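Local structure of diaminopimelate decarboxylase (Methanocaldococcus jannaschii, 1TWI) at residues P31-S36 with P401-T406; N71-I76 with F412-R417; E56-E61 with V282-L287; F51-E56 with A270-M275. The protein catalyses the pyridoxal-phosphate-dependent decarboxylation of meso-diaminopimelate to L-lysine, the last step of lysine biosynthesis by the diaminopimelate pathway, and works as a homodimer. All coordinates share one frame; numbering follows the deposited sequence.

Contact 1. Residues P31-S36 with P401-T406; sequences PLYVMS and PRMVLT
Tyr33 and Met35 use both their N-H and C=O groups to bond to Arg402, Val404 and Thr406 in a parallel ladder, joining strand 32-36 to strand 402-407 in the mixed sheet of the beta domain, although 364 residues lie between the segments. Met35 N binds Val404 O at 2.8 Å; Val404 N reaches Tyr33 O and Thr406 N reaches Met35 O, both at 2.9 Å. Tyr33 N to Arg402 O is longer, 3.2 Å, but almost straight (176°). On one face, Tyr33 and Met403 run side by side, pointing the same way, with Tyr33 CB 3.6 Å from Met403 CG. With CG beside the backbone N (chi1 -51°), Met403 brings SD obliquely to the ring, a Met-aromatic contact. The Tyr33 hydroxyl is hydrogen-bonded to Asp326 O. On the other face, Val34 lies alongside Val404 and crosses Thr406, whose hydroxyl bonds Asp17, as does that of Ser36. At the start of the ladder, Pro401 CG sits in the plane of the Tyr33 ring, at its edge, 3.8 Å from CD2.

Contact 2. Residues N71-I76 with F412-R417; sequences NANLAI and FLIRER
The N-cap of helix 74-82 meets the end of strand 410-415 here, and one amide, that of Asn73, serves both. Its ND2 gives a nearly straight bond (171°) to Ile414 O at 3.0 Å; the acceptor lies in the amide plane, yet the nitrogen stands well above the plane of the Ile414 carbonyl. Asn73 OD1 meanwhile caps the helix, taking Ile76 N on a lone pair and Ala75 N from above the carbonyl plane, so the side chain is gripped at both ends. Ile414 and Arg415 form a classic beta bulge opposite Met403. A water accepts from Asn73 ND2 at 2.9 Å and from Arg415 NH1, in the guanidinium plane. Ile414 holds CG1 between its backbone N and carbonyl carbon (chi1 56°): CD1 lies 3.6 Å from Asn73 OD1 and also touches Ile76 CD1, the isoleucine side chains crossing at about a right angle, while CG2 presses on Ala75 CB at 3.5 Å. From the second subunit, Pro430 packs on Ala75 and Ile414, and Asp427 accepts from Leu74 N.

Contact 3. Residues E56-E61 with V282-L287; sequences EETGKE and VEMPNL
Thr58-Glu61 and Met284-Leu287 run in roughly the same direction, 33° apart end to end, and Leu287 N binds Glu61 O at 2.9 Å to begin a parallel pairing. Next to this bond, a side chain supplies a further link: Asn286 OD1 takes Glu61 N at 2.8 Å, in the carbonyl plane and on a lone pair, with a nearly straight N-H (171°). The other end of that amide, ND2, is bonded to Asp244, so both ends are held and the rotation of the group is fixed. Lys60 bends at chi2, chi3 and chi4 and lies along the opposing backbone, its CB 3.5 Å from Pro285 O and its CG 3.4 Å from Met284 O, while crossing the Asn286 side chain at about a right angle. Earlier in the segment, Thr58 CG2 meets Met284 CB at 4.0 Å. Thr58 OG1 accepts Lys60 N in an ST turn and is also bonded to Trp54 O, which shapes the exit from helix 37-58, where Gly59 takes positive phi. Such a helix-to-strand turn, delivering strand 62-67 beside strand 286-289, is part of the closure of the parallel alpha/beta barrel of fold-type III pyridoxal enzymes.

Contact 4. Residues F51-E56 with A270-M275; sequences FKRWEE and AIINTM
Ile272 of helix 264-276 projects between Phe51, Arg53 and Trp54 of helix 37-58, spreading its branches among them. Its CG2 lies 3.6 Å from Arg53 CZ, over the centre of one guanidinium face; CG1 reaches Trp54 CE3 at 4.0 Å; CD1 lies 4.1 Å from Phe51 CD1. Arg53 carries CG anti to its amide nitrogen (chi1 173°) and stays extended to NE, long enough to span the gap and place NH2 2.9 Å from Asn273 OD1. This bond lies in the guanidinium plane, whereas NH1 adds a weak one to the same oxygen; the guanidinium and amide planes are turned 53° apart. NE pairs with Glu57, which leaves the group tied on two sides. Met275 crosses the indole at about a right angle: bent at chi3 (77°), it sets CE 3.8 Å from Trp54 CH2, with SD oblique to the six-membered ring in a Met-aromatic contact. Trp54 NE1 is bonded to Pro285 O. Two neighbouring helices packed side by side outside a parallel strand layer are characteristic of the TIM-type alpha/beta barrel.

How the contacts relate
The four contacts fall into two pairs, one in and against the beta domain, the other within the barrel. Contacts 3 and 4 share helix 37-58 and its Glu56 and lie 9 Å apart between centres; Met284 SD of contact 3 packs on Met275 O of contact 4 at 3.4 Å, setting helix 264-276 against the loop that leads into strand 286-289. Contacts 1 and 2, 8 Å apart between centres, join through the Arg402 NE to Glu416 OE1 salt bridge at 2.6 Å, and contact 2 brings the barrel against the beta domain. Centres of contacts from different pairs are about 34 to 39 Å apart. Met35 and Ile76 each have a side chain about 12 Å from a bound pyridoxal phosphate, and Ile271 one about 11 Å away.

Contact 1. Residues P31-S36 with P401-T406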
loop_
_atom_site.group_PDB
_atom_site.type_symbol
_atom_site.label_atom_id
_atom_site.label_comp_id
_atom_site.label_asym_id
_atom_site.label_seq_id
_atom_site.Cartn_x
_atom_site.Cartn_y
_atom_site.Cartn_z
ATOM N N PRO A 31 9.641 -10.048 -11.064
ATOM C CA PRO A 31 8.815 -10.875 -10.178
ATOM C C PRO A 31 7.583 -11.364 -10.901
ATOM O O PRO A 31 7.108 -10.713 -11.817
ATOM C CB PRO A 31 8.489 -9.933 -9.016
ATOM C CG PRO A 31 8.374 -8.607 -9.697
ATOM C CD PRO A 31 9.537 -8.617 -10.702
ATOM N N LEU A 32 7.040 -12.514 -10.507
ATOM C CA LEU A 32 5.869 -13.058 -11.210
ATOM C C LEU A 32 4.825 -13.696 -10.271
ATOM O O LEU A 32 5.181 -14.538 -9.458
ATOM C CB LEU A 32 6.339 -14.182 -12.181
ATOM C CG LEU A 32 5.331 -14.887 -13.086
ATOM C CD1 LEU A 32 4.967 -13.896 -14.187
ATOM C CD2 LEU A 32 5.931 -16.146 -13.759
ATOM N N TYR A 33 3.553 -13.346 -10.426
ATOM C CA TYR A 33 2.484 -13.996 -9.660
ATOM C C TYR A 33 2.036 -15.184 -10.501
ATOM O O TYR A 33 1.870 -15.059 -11.742
ATOM C CB TYR A 33 1.261 -13.085 -9.511
ATOM C CG TYR A 33 1.303 -12.185 -8.285
ATOM C CD1 TYR A 33 0.874 -12.655 -7.041
ATOM C CD2 TYR A 33 1.734 -10.872 -8.364
ATOM C CE1 TYR A 33 0.862 -11.844 -5.923
ATOM C CE2 TYR A 33 1.739 -10.030 -7.213
ATOM C CZ TYR A 33 1.295 -10.548 -6.004
ATOM O OH TYR A 33 1.242 -9.796 -4.843
ATOM N N VAL A 34 1.840 -16.338 -9.865
ATOM C CA VAL A 34 1.326 -17.509 -10.596
ATOM C C VAL A 34 0.016 -17.864 -9.830
ATOM O O VAL A 34 0.019 -18.098 -8.599
ATOM C CB VAL A 34 2.326 -18.707 -10.525
ATOM C CG1 VAL A 34 1.757 -19.982 -11.283
ATOM C CG2 VAL A 34 3.685 -18.275 -11.152
ATOM N N MET A 35 -1.088 -17.944 -10.545
ATOM C CA MET A 35 -2.350 -18.272 -9.923
ATOM C C MET A 35 -2.731 -19.630 -10.435
ATOM O O MET A 35 -2.783 -19.815 -11.659
ATOM C CB MET A 35 -3.432 -17.251 -10.338
ATOM C CG MET A 35 -3.191 -15.848 -9.704
ATOM S SD MET A 35 -3.336 -15.865 -7.843
ATOM C CE MET A 35 -5.040 -16.105 -7.616
ATOM N N SER A 36 -3.030 -20.567 -9.528
ATOM C CA SER A 36 -3.431 -21.945 -9.930
ATOM C C SER A 36 -4.949 -22.000 -10.137
ATOM O O SER A 36 -5.752 -21.824 -9.184
ATOM C CB SER A 36 -3.047 -22.975 -8.838
ATOM O OG SER A 36 -3.660 -24.233 -9.121
ATOM N N PRO A 401 3.790 -6.140 -11.241
ATOM C CA PRO A 401 4.222 -7.335 -11.960
ATOM C C PRO A 401 3.261 -8.079 -12.866
ATOM O O PRO A 401 2.038 -7.908 -12.815
ATOM C CB PRO A 401 4.672 -8.218 -10.822
ATOM C CG PRO A 401 3.560 -7.917 -9.781
ATOM C CD PRO A 401 3.340 -6.474 -9.862
ATOM N N ARG A 402 3.849 -8.940 -13.683
ATOM C CA ARG A 402 3.060 -9.811 -14.546
ATOM C C ARG A 402 2.434 -10.872 -13.659
ATOM O O ARG A 402 2.928 -11.107 -12.568
ATOM C CB ARG A 402 3.968 -10.557 -15.513
ATOM C CG ARG A 402 4.087 -9.903 -16.861
ATOM C CD ARG A 402 5.060 -10.665 -17.750
ATOM N NE ARG A 402 4.854 -10.306 -19.145
ATOM C CZ ARG A 402 5.484 -10.905 -20.151
ATOM N NH1 ARG A 402 6.393 -11.886 -19.897
ATOM N NH2 ARG A 402 5.152 -10.583 -21.407
ATOM N N MET A 403 1.364 -11.504 -14.157
ATOM C CA MET A 403 0.714 -12.621 -13.481
ATOM C C MET A 403 0.303 -13.623 -14.560
ATOM O O MET A 403 -0.195 -13.205 -15.617
ATOM C CB MET A 403 -0.595 -12.238 -12.778
ATOM C CG MET A 403 -0.456 -11.029 -11.851
ATOM S SD MET A 403 -1.703 -11.119 -10.473
ATOM C CE MET A 403 -3.317 -11.035 -11.485
ATOM N N VAL A 404 0.457 -14.924 -14.273
ATOM C CA VAL A 404 0.028 -15.954 -15.201
ATOM C C VAL A 404 -0.944 -16.867 -14.447
ATOM O O VAL A 404 -0.957 -16.890 -13.183
ATOM C CB VAL A 404 1.196 -16.830 -15.743
ATOM C CG1 VAL A 404 2.099 -16.006 -16.667
ATOM C CG2 VAL A 404 2.059 -17.403 -14.583
ATOM N N LEU A 405 -1.770 -17.576 -15.224
ATOM C CA LEU A 405 -2.738 -18.538 -14.721
ATOM C C LEU A 405 -2.271 -19.916 -15.227
ATOM O O LEU A 405 -2.035 -20.084 -16.441
ATOM C CB LEU A 405 -4.149 -18.266 -15.274
ATOM C CG LEU A 405 -5.232 -19.244 -14.753
ATOM C CD1 LEU A 405 -5.700 -18.927 -13.328
ATOM C CD2 LEU A 405 -6.394 -19.216 -15.702
ATOM N N THR A 406 -2.066 -20.871 -14.305
ATOM C CA THR A 406 -1.663 -22.217 -14.696
ATOM C C THR A 406 -2.967 -22.973 -14.680
ATOM O O THR A 406 -3.720 -22.923 -13.704
ATOM C CB THR A 406 -0.645 -22.873 -13.707
ATOM O OG1 THR A 406 -1.139 -22.745 -12.371
ATOM C CG2 THR A 406 0.729 -22.235 -13.841
#

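Contact 2. Residues N71-I76 with F412-R417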
loop_
_atom_site.group_PDB
_atom_site.type_symbol
_atom_site.label_atom_id
_atom_site.label_comp_id
_atom_site.label_asym_id
_atom_site.label_seq_id
_atom_site.Cartn_x
_atom_site.Cartn_y
_atom_site.Cartn_z
ATOM N N ASN A 71 -9.054 -9.974 -4.820
ATOM C CA ASN A 71 -8.362 -10.144 -6.116
ATOM C C ASN A 71 -9.461 -9.984 -7.172
ATOM O O ASN A 71 -10.343 -10.860 -7.290
ATOM C CB ASN A 71 -7.787 -11.563 -6.238
ATOM C CG ASN A 71 -6.780 -11.684 -7.409
ATOM O OD1 ASN A 71 -6.976 -11.072 -8.459
ATOM N ND2 ASN A 71 -5.735 -12.474 -7.234
ATOM N N ALA A 72 -9.442 -8.877 -7.906
ATOM C CA ALA A 72 -10.442 -8.629 -8.950
ATOM C C ALA A 72 -9.837 -8.661 -10.357
ATOM O O ALA A 72 -10.363 -8.018 -11.272
ATOM C CB ALA A 72 -11.176 -7.264 -8.716
ATOM N N ASN A 73 -8.743 -9.405 -10.533
ATOM C CA ASN A 73 -8.143 -9.540 -11.853
ATOM C C ASN A 73 -9.241 -10.155 -12.774
ATOM O O ASN A 73 -9.919 -11.147 -12.403
ATOM C CB ASN A 73 -6.880 -10.426 -11.803
ATOM C CG ASN A 73 -6.445 -10.864 -13.195
ATOM O OD1 ASN A 73 -7.011 -11.801 -13.762
ATOM N ND2 ASN A 73 -5.474 -10.163 -13.769
ATOM N N LEU A 74 -9.413 -9.592 -13.982
ATOM C CA LEU A 74 -10.520 -10.013 -14.843
ATOM C C LEU A 74 -10.547 -11.489 -15.189
ATOM O O LEU A 74 -11.623 -12.081 -15.326
ATOM C CB LEU A 74 -10.569 -9.159 -16.157
ATOM C CG LEU A 74 -11.853 -9.238 -17.025
ATOM C CD1 LEU A 74 -13.074 -8.825 -16.174
ATOM C CD2 LEU A 74 -11.716 -8.248 -18.260
ATOM N N ALA A 75 -9.387 -12.112 -15.322
ATOM C CA ALA A 75 -9.434 -13.561 -15.631
ATOM C C ALA A 75 -9.929 -14.338 -14.388
ATOM O O ALA A 75 -10.699 -15.311 -14.513
ATOM C CB ALA A 75 -8.042 -14.098 -16.058
ATOM N N ILE A 76 -9.465 -13.918 -13.209
ATOM C CA ILE A 76 -9.845 -14.620 -11.962
ATOM C C ILE A 76 -11.352 -14.485 -11.717
ATOM O O ILE A 76 -12.014 -15.456 -11.352
ATOM C CB ILE A 76 -9.051 -14.061 -10.724
ATOM C CG1 ILE A 76 -7.538 -14.297 -10.914
ATOM C CG2 ILE A 76 -9.555 -14.713 -9.410
ATOM C CD1 ILE A 76 -7.178 -15.764 -11.268
ATOM N N PHE A 412 -1.298 -19.229 -18.963
ATOM C CA PHE A 412 -1.699 -18.017 -19.674
ATOM C C PHE A 412 -1.344 -16.721 -18.965
ATOM O O PHE A 412 -1.517 -16.590 -17.760
ATOM C CB PHE A 412 -3.227 -18.052 -19.923
ATOM C CG PHE A 412 -3.688 -19.287 -20.649
ATOM C CD1 PHE A 412 -4.036 -20.450 -19.933
ATOM C CD2 PHE A 412 -3.774 -19.289 -22.027
ATOM C CE1 PHE A 412 -4.484 -21.614 -20.588
ATOM C CE2 PHE A 412 -4.222 -20.449 -22.725
ATOM C CZ PHE A 412 -4.582 -21.627 -21.987
ATOM N N LEU A 413 -0.874 -15.736 -19.731
ATOM C CA LEU A 413 -0.566 -14.440 -19.127
ATOM C C LEU A 413 -1.926 -13.804 -18.794
ATOM O O LEU A 413 -2.777 -13.618 -19.668
ATOM C CB LEU A 413 0.261 -13.555 -20.116
ATOM C CG LEU A 413 0.758 -12.190 -19.564
ATOM C CD1 LEU A 413 1.711 -12.436 -18.352
ATOM C CD2 LEU A 413 1.509 -11.398 -20.664
ATOM N N ILE A 414 -2.175 -13.485 -17.530
ATOM C CA ILE A 414 -3.449 -12.829 -17.214
ATOM C C ILE A 414 -3.288 -11.396 -16.718
ATOM O O ILE A 414 -4.289 -10.699 -16.489
ATOM C CB ILE A 414 -4.310 -13.614 -16.185
ATOM C CG1 ILE A 414 -3.516 -13.868 -14.884
ATOM C CG2 ILE A 414 -4.710 -14.989 -16.838
ATOM C CD1 ILE A 414 -4.453 -14.339 -13.728
ATOM N N ARG A 415 -2.044 -10.953 -16.522
ATOM C CA ARG A 415 -1.835 -9.540 -16.199
ATOM C C ARG A 415 -0.512 -9.175 -16.822
ATOM O O ARG A 415 0.481 -9.855 -16.611
ATOM C CB ARG A 415 -1.814 -9.283 -14.670
ATOM C CG ARG A 415 -1.715 -7.764 -14.365
ATOM C CD ARG A 415 -1.337 -7.423 -12.911
ATOM N NE ARG A 415 -0.956 -6.017 -12.877
ATOM C CZ ARG A 415 -1.789 -5.028 -12.593
ATOM N NH1 ARG A 415 -3.059 -5.292 -12.284
ATOM N NH2 ARG A 415 -1.364 -3.773 -12.656
ATOM N N GLU A 416 -0.464 -8.105 -17.614
ATOM C CA GLU A 416 0.815 -7.717 -18.216
ATOM C C GLU A 416 1.534 -6.820 -17.236
ATOM O O GLU A 416 0.909 -6.157 -16.380
ATOM C CB GLU A 416 0.562 -6.978 -19.540
ATOM C CG GLU A 416 1.779 -6.675 -20.375
ATOM C CD GLU A 416 2.714 -7.853 -20.604
ATOM O OE1 GLU A 416 3.509 -8.093 -19.696
ATOM O OE2 GLU A 416 2.658 -8.516 -21.672
ATOM N N ARG A 417 2.855 -6.763 -17.327
ATOM C CA ARG A 417 3.545 -5.903 -16.387
ATOM C C ARG A 417 3.524 -4.460 -16.839
ATOM O O ARG A 417 3.206 -4.156 -17.991
ATOM C CB ARG A 417 5.010 -6.328 -16.198
ATOM C CG ARG A 417 5.832 -6.312 -17.442
ATOM C CD ARG A 417 7.325 -6.539 -17.012
ATOM N NE ARG A 417 7.503 -7.779 -16.254
ATOM C CZ ARG A 417 7.975 -8.913 -16.771
ATOM N NH1 ARG A 417 8.322 -8.955 -18.080
ATOM N NH2 ARG A 417 8.103 -9.994 -15.988
HETATM O O HOH W 1 -4.824 -7.751 -12.335
#

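Contact 3. Residues E56-E61 with V282-L287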
loop_
_atom_site.group_PDB
_atom_site.type_symbol
_atom_site.label_atom_id
_atom_site.label_comp_id
_atom_site.label_asym_id
_atom_site.label_seq_id
_atom_site.Cartn_x
_atom_site.Cartn_y
_atom_site.Cartn_z
ATOM N N GLU A 56 -30.313 -28.392 0.558
ATOM C CA GLU A 56 -30.922 -29.714 0.694
ATOM C C GLU A 56 -31.958 -29.764 1.786
ATOM O O GLU A 56 -33.027 -30.351 1.626
ATOM C CB GLU A 56 -29.855 -30.768 1.018
ATOM C CG GLU A 56 -28.877 -31.008 -0.117
ATOM C CD GLU A 56 -27.708 -31.884 0.268
ATOM O OE1 GLU A 56 -27.526 -32.184 1.484
ATOM O OE2 GLU A 56 -26.955 -32.260 -0.669
ATOM N N GLU A 57 -31.639 -29.165 2.920
ATOM C CA GLU A 57 -32.563 -29.228 4.037
ATOM C C GLU A 57 -33.618 -28.155 4.171
ATOM O O GLU A 57 -34.642 -28.415 4.788
ATOM C CB GLU A 57 -31.774 -29.308 5.341
ATOM C CG GLU A 57 -31.471 -30.776 5.782
ATOM C CD GLU A 57 -30.634 -30.814 7.037
ATOM O OE1 GLU A 57 -31.003 -30.082 7.981
ATOM O OE2 GLU A 57 -29.610 -31.559 7.095
ATOM N N THR A 58 -33.379 -26.964 3.605
ATOM C CA THR A 58 -34.310 -25.829 3.727
ATOM C C THR A 58 -35.020 -25.486 2.398
ATOM O O THR A 58 -35.994 -24.748 2.378
ATOM C CB THR A 58 -33.524 -24.499 4.160
ATOM O OG1 THR A 58 -32.699 -24.084 3.056
ATOM C CG2 THR A 58 -32.639 -24.733 5.373
ATOM N N GLY A 59 -34.537 -26.004 1.282
ATOM C CA GLY A 59 -35.156 -25.614 0.022
ATOM C C GLY A 59 -34.770 -24.180 -0.377
ATOM O O GLY A 59 -35.161 -23.702 -1.437
ATOM N N LYS A 60 -33.994 -23.479 0.442
ATOM C CA LYS A 60 -33.596 -22.101 0.078
ATOM C C LYS A 60 -32.286 -22.060 -0.707
ATOM O O LYS A 60 -31.647 -23.087 -0.928
ATOM C CB LYS A 60 -33.499 -21.250 1.347
ATOM C CG LYS A 60 -34.878 -21.098 2.022
ATOM C CD LYS A 60 -35.863 -20.556 1.004
ATOM C CE LYS A 60 -36.641 -19.322 1.416
ATOM N NZ LYS A 60 -37.879 -19.692 2.196
ATOM N N GLU A 61 -31.870 -20.895 -1.156
ATOM C CA GLU A 61 -30.619 -20.887 -1.910
ATOM C C GLU A 61 -29.379 -20.636 -1.033
ATOM O O GLU A 61 -29.474 -20.044 0.042
ATOM C CB GLU A 61 -30.728 -19.813 -3.001
ATOM C CG GLU A 61 -29.812 -20.045 -4.205
ATOM C CD GLU A 61 -30.024 -18.979 -5.311
ATOM O OE1 GLU A 61 -31.076 -18.240 -5.242
ATOM O OE2 GLU A 61 -29.133 -18.897 -6.226
ATOM N N VAL A 282 -38.657 -18.538 12.953
ATOM C CA VAL A 282 -38.656 -17.775 11.716
ATOM C C VAL A 282 -38.444 -18.724 10.555
ATOM O O VAL A 282 -37.933 -19.843 10.727
ATOM C CB VAL A 282 -37.515 -16.684 11.678
ATOM C CG1 VAL A 282 -37.637 -15.766 12.875
ATOM C CG2 VAL A 282 -36.104 -17.357 11.596
ATOM N N GLU A 283 -38.871 -18.320 9.369
ATOM C CA GLU A 283 -38.623 -19.169 8.216
ATOM C C GLU A 283 -37.150 -19.142 7.881
ATOM O O GLU A 283 -36.509 -18.109 7.966
ATOM C CB GLU A 283 -39.453 -18.683 7.042
ATOM C CG GLU A 283 -40.941 -18.720 7.385
ATOM C CD GLU A 283 -41.802 -18.246 6.237
ATOM O OE1 GLU A 283 -42.924 -17.728 6.507
ATOM O OE2 GLU A 283 -41.337 -18.397 5.072
ATOM N N MET A 284 -36.588 -20.283 7.511
ATOM C CA MET A 284 -35.193 -20.300 7.168
ATOM C C MET A 284 -34.966 -19.482 5.907
ATOM O O MET A 284 -35.688 -19.615 4.930
ATOM C CB MET A 284 -34.677 -21.723 7.005
ATOM C CG MET A 284 -34.675 -22.469 8.349
ATOM S SD MET A 284 -33.447 -21.916 9.540
ATOM C CE MET A 284 -34.354 -20.663 10.425
ATOM N N PRO A 285 -33.921 -18.628 5.922
ATOM C CA PRO A 285 -33.628 -17.770 4.757
ATOM C C PRO A 285 -32.639 -18.346 3.728
ATOM O O PRO A 285 -32.077 -19.444 3.921
ATOM C CB PRO A 285 -33.043 -16.519 5.409
ATOM C CG PRO A 285 -32.138 -17.169 6.539
ATOM C CD PRO A 285 -33.082 -18.285 7.099
ATOM N N ASN A 286 -32.455 -17.615 2.621
ATOM C CA ASN A 286 -31.368 -17.992 1.713
ATOM C C ASN A 286 -30.127 -17.642 2.517
ATOM O O ASN A 286 -30.161 -16.724 3.322
ATOM C CB ASN A 286 -31.401 -17.157 0.447
ATOM C CG ASN A 286 -32.685 -17.324 -0.281
ATOM O OD1 ASN A 286 -33.038 -18.453 -0.670
ATOM N ND2 ASN A 286 -33.420 -16.227 -0.456
ATOM N N LEU A 287 -29.030 -18.368 2.307
ATOM C CA LEU A 287 -27.827 -18.116 3.059
ATOM C C LEU A 287 -26.731 -17.614 2.117
ATOM O O LEU A 287 -26.525 -18.201 1.049
ATOM C CB LEU A 287 -27.344 -19.444 3.745
ATOM C CG LEU A 287 -25.948 -19.429 4.409
ATOM C CD1 LEU A 287 -25.890 -18.361 5.495
ATOM C CD2 LEU A 287 -25.583 -20.826 5.042
#

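Contact 4. Residues F51-E56 with A270-M275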
loop_
_atom_site.group_PDB
_atom_site.type_symbol
_atom_site.label_atom_id
_atom_site.label_comp_id
_atom_site.label_asym_id
_atom_site.label_seq_id
_atom_site.Cartn_x
_atom_site.Cartn_y
_atom_site.Cartn_z
ATOM N N PHE A 51 -21.470 -26.566 2.089
ATOM C CA PHE A 51 -22.736 -25.899 2.359
ATOM C C PHE A 51 -23.961 -26.366 1.553
ATOM O O PHE A 51 -25.024 -25.851 1.754
ATOM C CB PHE A 51 -22.580 -24.359 2.223
ATOM C CG PHE A 51 -21.839 -23.713 3.376
ATOM C CD1 PHE A 51 -22.537 -23.182 4.450
ATOM C CD2 PHE A 51 -20.446 -23.666 3.391
ATOM C CE1 PHE A 51 -21.856 -22.612 5.532
ATOM C CE2 PHE A 51 -19.734 -23.092 4.479
ATOM C CZ PHE A 51 -20.441 -22.562 5.562
ATOM N N LYS A 52 -23.851 -27.369 0.681
ATOM C CA LYS A 52 -25.036 -27.767 -0.088
ATOM C C LYS A 52 -26.138 -28.304 0.825
ATOM O O LYS A 52 -27.301 -28.351 0.460
ATOM C CB LYS A 52 -24.668 -28.825 -1.139
ATOM C CG LYS A 52 -24.142 -30.107 -0.541
ATOM C CD LYS A 52 -23.906 -31.097 -1.677
ATOM C CE LYS A 52 -23.024 -32.255 -1.282
ATOM N NZ LYS A 52 -22.499 -32.894 -2.567
ATOM N N ARG A 53 -25.756 -28.743 2.002
ATOM C CA ARG A 53 -26.729 -29.187 2.960
ATOM C C ARG A 53 -27.804 -28.077 3.206
ATOM O O ARG A 53 -28.982 -28.365 3.469
ATOM C CB ARG A 53 -26.007 -29.498 4.276
ATOM C CG ARG A 53 -26.919 -29.802 5.407
ATOM C CD ARG A 53 -26.158 -30.156 6.666
ATOM N NE ARG A 53 -27.086 -30.287 7.790
ATOM C CZ ARG A 53 -26.733 -30.042 9.042
ATOM N NH1 ARG A 53 -25.486 -29.669 9.306
ATOM N NH2 ARG A 53 -27.621 -30.126 10.014
ATOM N N TRP A 54 -27.398 -26.808 3.178
ATOM C CA TRP A 54 -28.377 -25.729 3.412
ATOM C C TRP A 54 -29.548 -25.839 2.438
ATOM O O TRP A 54 -30.722 -25.867 2.842
ATOM C CB TRP A 54 -27.739 -24.325 3.250
ATOM C CG TRP A 54 -28.722 -23.273 3.650
ATOM C CD1 TRP A 54 -29.333 -22.318 2.847
ATOM C CD2 TRP A 54 -29.198 -23.053 4.963
ATOM N NE1 TRP A 54 -30.160 -21.508 3.626
ATOM C CE2 TRP A 54 -30.080 -21.953 4.924
ATOM C CE3 TRP A 54 -28.955 -23.691 6.202
ATOM C CZ2 TRP A 54 -30.725 -21.473 6.074
ATOM C CZ3 TRP A 54 -29.597 -23.214 7.334
ATOM C CH2 TRP A 54 -30.465 -22.121 7.269
ATOM N N GLU A 55 -29.240 -25.901 1.147
ATOM C CA GLU A 55 -30.290 -26.005 0.110
ATOM C C GLU A 55 -31.037 -27.321 0.244
ATOM O O GLU A 55 -32.238 -27.360 0.063
ATOM C CB GLU A 55 -29.692 -25.923 -1.324
ATOM C CG GLU A 55 -30.553 -26.601 -2.490
ATOM C CD GLU A 55 -29.839 -27.786 -3.317
ATOM O OE1 GLU A 55 -30.341 -28.957 -3.316
ATOM O OE2 GLU A 55 -28.790 -27.555 -3.978
ATOM N N GLU A 56 -30.313 -28.392 0.558
ATOM C CA GLU A 56 -30.922 -29.714 0.694
ATOM C C GLU A 56 -31.958 -29.764 1.786
ATOM O O GLU A 56 -33.027 -30.351 1.626
ATOM C CB GLU A 56 -29.855 -30.768 1.018
ATOM C CG GLU A 56 -28.877 -31.008 -0.117
ATOM C CD GLU A 56 -27.708 -31.884 0.268
ATOM O OE1 GLU A 56 -27.526 -32.184 1.484
ATOM O OE2 GLU A 56 -26.955 -32.260 -0.669
ATOM N N ALA A 270 -20.898 -25.551 11.855
ATOM C CA ALA A 270 -21.170 -24.508 12.830
ATOM C C ALA A 270 -22.323 -23.552 12.465
ATOM O O ALA A 270 -23.266 -23.290 13.271
ATOM C CB ALA A 270 -19.866 -23.718 13.095
ATOM N N ILE A 271 -22.268 -23.005 11.256
ATOM C CA ILE A 271 -23.327 -22.090 10.830
ATOM C C ILE A 271 -24.691 -22.762 10.682
ATOM O O ILE A 271 -25.704 -22.285 11.212
ATOM C CB ILE A 271 -22.952 -21.380 9.469
ATOM C CG1 ILE A 271 -21.795 -20.398 9.718
ATOM C CG2 ILE A 271 -24.190 -20.642 8.903
ATOM C CD1 ILE A 271 -21.270 -19.705 8.470
ATOM N N ILE A 272 -24.713 -23.881 9.965
ATOM C CA ILE A 272 -25.970 -24.532 9.669
ATOM C C ILE A 272 -26.677 -25.071 10.914
ATOM O O ILE A 272 -27.887 -24.830 11.094
ATOM C CB ILE A 272 -25.750 -25.641 8.580
ATOM C CG1 ILE A 272 -25.343 -24.992 7.261
ATOM C CG2 ILE A 272 -27.030 -26.492 8.382
ATOM C CD1 ILE A 272 -24.907 -26.054 6.198
ATOM N N ASN A 273 -25.943 -25.747 11.783
ATOM C CA ASN A 273 -26.569 -26.256 13.008
ATOM C C ASN A 273 -27.017 -25.072 13.888
ATOM O O ASN A 273 -27.993 -25.170 14.616
ATOM C CB ASN A 273 -25.613 -27.219 13.760
ATOM C CG ASN A 273 -25.397 -28.554 12.961
ATOM O OD1 ASN A 273 -26.379 -29.174 12.489
ATOM N ND2 ASN A 273 -24.130 -28.977 12.792
ATOM N N THR A 274 -26.344 -23.927 13.804
ATOM C CA THR A 274 -26.789 -22.823 14.627
ATOM C C THR A 274 -28.064 -22.244 14.036
ATOM O O THR A 274 -29.056 -22.063 14.767
ATOM C CB THR A 274 -25.749 -21.705 14.768
ATOM O OG1 THR A 274 -24.652 -22.190 15.535
ATOM C CG2 THR A 274 -26.354 -20.501 15.539
ATOM N N MET A 275 -28.076 -21.938 12.733
ATOM C CA MET A 275 -29.283 -21.357 12.132
ATOM C C MET A 275 -30.527 -22.260 12.245
ATOM O O MET A 275 -31.638 -21.748 12.418
ATOM C CB MET A 275 -29.072 -21.022 10.634
ATOM C CG MET A 275 -28.018 -19.900 10.417
ATOM S SD MET A 275 -27.691 -19.656 8.695
ATOM C CE MET A 275 -29.197 -18.712 8.330
#